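Local coordinates for flagellar hook-associated protein (Burkholderia pseudomallei, PDB 4UT1) that probably serves as a structural component of the bacterial flagellum, forming part of the junction between hook and filament, at residues A[531-536]-A[540-545]. Sequence-based numbering, arbitrary orientation.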
ATOM      1  N   ILE A 531       2.927  26.013  23.298  1.00 15.07           N
ATOM      2  CA  ILE A 531       2.180  25.896  24.539  1.00 13.56           C
ATOM      3  C   ILE A 531       1.436  24.558  24.574  1.00 15.81           C
ATOM      4  O   ILE A 531       0.523  24.324  23.792  1.00 16.54           O
ATOM      5  CB  ILE A 531       1.199  27.061  24.708  1.00 15.10           C
ATOM      6  CG1 ILE A 531       1.965  28.388  24.675  1.00 13.86           C
ATOM      7  CG2 ILE A 531       0.412  26.932  26.010  1.00 14.07           C
ATOM      8  CD1 ILE A 531       1.078  29.610  24.493  1.00 18.21           C
ATOM      9  N   SER A 532       1.849  23.680  25.484  1.00 14.42           N
ATOM     10  CA  SER A 532       1.249  22.348  25.592  1.00 17.96           C
ATOM     11  C   SER A 532       0.641  22.151  26.977  1.00 21.35           C
ATOM     12  O   SER A 532       1.090  22.755  27.964  1.00 19.12           O
ATOM     13  CB  SER A 532       2.285  21.252  25.333  1.00 18.76           C
ATOM     14  OG  SER A 532       3.175  21.584  24.281  1.00 24.30           O
ATOM     15  N   SER A 533      -0.377  21.305  27.053  1.00 16.85           N
ATOM     16  CA  SER A 533      -0.909  20.898  28.340  1.00 18.90           C
ATOM     17  C   SER A 533       0.157  20.103  29.081  1.00 21.03           C
ATOM     18  O   SER A 533       0.710  19.138  28.546  1.00 22.25           O
ATOM     19  CB  SER A 533      -2.179  20.062  28.167  1.00 22.16           C
ATOM     20  OG  SER A 533      -2.666  19.643  29.425  1.00 21.15           O
ATOM     21  N   THR A 534       0.457  20.519  30.306  1.00 17.40           N
ATOM     22  CA  THR A 534       1.448  19.822  31.107  1.00 17.76           C
ATOM     23  C   THR A 534       1.031  18.363  31.333  1.00 21.11           C
ATOM     24  O   THR A 534       1.826  17.450  31.153  1.00 22.53           O
ATOM     25  CB  THR A 534       1.662  20.535  32.442  1.00 15.98           C
ATOM     26  OG1 THR A 534       2.119  21.877  32.181  1.00 17.49           O
ATOM     27  CG2 THR A 534       2.684  19.792  33.292  1.00 15.94           C
ATOM     28  N   THR A 535      -0.222  18.146  31.705  1.00 17.80           N
ATOM     29  CA  THR A 535      -0.754  16.787  31.745  1.00 21.55           C
ATOM     30  C   THR A 535      -1.132  16.333  30.328  1.00 23.54           C
ATOM     31  O   THR A 535      -1.777  17.077  29.579  1.00 21.68           O
ATOM     32  CB  THR A 535      -1.980  16.688  32.674  1.00 24.48           C
ATOM     33  OG1 THR A 535      -2.998  17.581  32.219  1.00 32.35           O
ATOM     34  CG2 THR A 535      -1.612  17.070  34.081  1.00 17.65           C
ATOM     35  N   GLN A 536      -0.710  15.125  29.960  1.00 24.82           N
ATOM     36  CA  GLN A 536      -1.007  14.555  28.644  1.00 26.27           C
ATOM     37  C   GLN A 536      -1.649  13.187  28.815  1.00 31.82           C
ATOM     38  O   GLN A 536      -1.142  12.372  29.581  1.00 31.50           O
ATOM     39  CB  GLN A 536       0.266  14.431  27.795  1.00 26.77           C
ATOM     40  CG  GLN A 536       0.880  15.753  27.374  1.00 24.35           C
ATOM     41  CD  GLN A 536       0.103  16.410  26.251  1.00 28.48           C
ATOM     42  OE1 GLN A 536      -0.416  15.735  25.362  1.00 20.91           O
ATOM     43  NE2 GLN A 536       0.019  17.731  26.288  1.00 22.14           N
ATOM     44  N   SER A 540      -9.827  18.668  29.480  1.00 34.14           N
ATOM     45  CA  SER A 540     -10.681  19.655  28.830  1.00 35.46           C
ATOM     46  C   SER A 540     -10.379  21.071  29.326  1.00 32.39           C
ATOM     47  O   SER A 540     -10.165  21.285  30.514  1.00 33.46           O
ATOM     48  CB  SER A 540     -12.155  19.317  29.063  1.00 38.50           C
ATOM     49  OG  SER A 540     -13.001  20.175  28.313  1.00 40.86           O
ATOM     50  N   GLY A 541     -10.342  22.031  28.407  1.00 31.88           N
ATOM     51  CA  GLY A 541     -10.172  23.424  28.775  1.00 32.39           C
ATOM     52  C   GLY A 541      -8.735  23.896  28.910  1.00 30.83           C
ATOM     53  O   GLY A 541      -8.490  25.087  29.110  1.00 33.72           O
ATOM     54  N   VAL A 542      -7.779  22.978  28.805  1.00 26.31           N
ATOM     55  CA  VAL A 542      -6.368  23.365  28.845  1.00 24.62           C
ATOM     56  C   VAL A 542      -5.805  23.589  27.446  1.00 21.28           C
ATOM     57  O   VAL A 542      -5.942  22.726  26.572  1.00 21.01           O
ATOM     58  CB  VAL A 542      -5.499  22.305  29.544  1.00 26.09           C
ATOM     59  CG1 VAL A 542      -4.058  22.803  29.648  1.00 20.91           C
ATOM     60  CG2 VAL A 542      -6.072  21.965  30.910  1.00 26.85           C
ATOM     61  N   MET A 543      -5.176  24.744  27.235  1.00 22.02           N
ATOM     62  CA  MET A 543      -4.540  25.041  25.952  1.00 20.50           C
ATOM     63  C   MET A 543      -3.502  23.986  25.626  1.00 20.78           C
ATOM     64  O   MET A 543      -2.709  23.593  26.484  1.00 16.86           O
ATOM     65  CB  MET A 543      -3.885  26.430  25.963  1.00 19.67           C
ATOM     66  CG  MET A 543      -3.094  26.737  24.685  1.00 17.44           C
ATOM     67  SD  MET A 543      -2.547  28.459  24.514  1.00 18.19           S
ATOM     68  CE  MET A 543      -4.121  29.309  24.553  1.00 18.47           C
ATOM     69  N   ASN A 544      -3.528  23.508  24.388  1.00 17.13           N
ATOM     70  CA  ASN A 544      -2.619  22.466  23.949  1.00 18.32           C
ATOM     71  C   ASN A 544      -2.344  22.590  22.456  1.00 18.49           C
ATOM     72  O   ASN A 544      -3.222  22.993  21.693  1.00 18.18           O
ATOM     73  CB  ASN A 544      -3.216  21.093  24.295  1.00 20.12           C
ATOM     74  CG  ASN A 544      -2.255  19.952  24.056  1.00 20.80           C
ATOM     75  OD1 ASN A 544      -1.172  19.890  24.650  1.00 17.50           O
ATOM     76  ND2 ASN A 544      -2.669  19.008  23.213  1.00 15.76           N
ATOM     77  N   GLY A 545      -1.117  22.278  22.044  1.00 15.09           N
ATOM     78  CA  GLY A 545      -0.756  22.263  20.638  1.00 19.00           C
ATOM     79  C   GLY A 545      -0.762  23.603  19.922  1.00 18.02           C
ATOM     80  O   GLY A 545      -0.987  23.666  18.713  1.00 20.20           O
TER
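Asn544 OD1 takes two N-H groups from 531-536. Ser533 N lies 2.9 Å from Asn544 OD1, in the carbonyl plane and on a lone pair, with a nearly straight bond (164° at the hydrogen). Gln536 NE2 reaches the same oxygen, Asn544 OD1, at 3.0 Å. This second donor stands above the carbonyl plane, 38° out of it, although the oxygen lies in the plane of the Gln536 amide. The two amide planes are clearly turned against each other. Gln536 is bent at chi2 (-76°), which folds its amide back over the carbonyl of Ser533. There Gln536 NE2 also donates to Ser533 O at 2.7 Å. These two bonds from one nitrogen fix the rotation of the Gln536 amide. The nitrogen of the Asn544 amide, ND2, bonds Gly472 O, so both ends of this buried group are held. The contact closes the beta-hairpin connection between antiparallel neighbours 527-533 and 546-551, in the D3 domain. The side-chain oxygen of Asn544 is received where the strand ends and the loop leaves. Ser533 OG, anti to its own N, reaches forward and donates to Thr535 O at 2.7 Å. Val542 CG1 packs alongside this serine, 3.5 Å from Ser533 OG. Two residues before Ser533, Ile531 meets Met543 of the returning loop. Met543 is extended through chi2, which carries its sulfur to the isoleucine. Ile531 CG2 and CD1 both touch the sulfur, with Ile531 CG2 3.7 Å from Met543 SD. Ile562 of strand 559-564 touches both side chains.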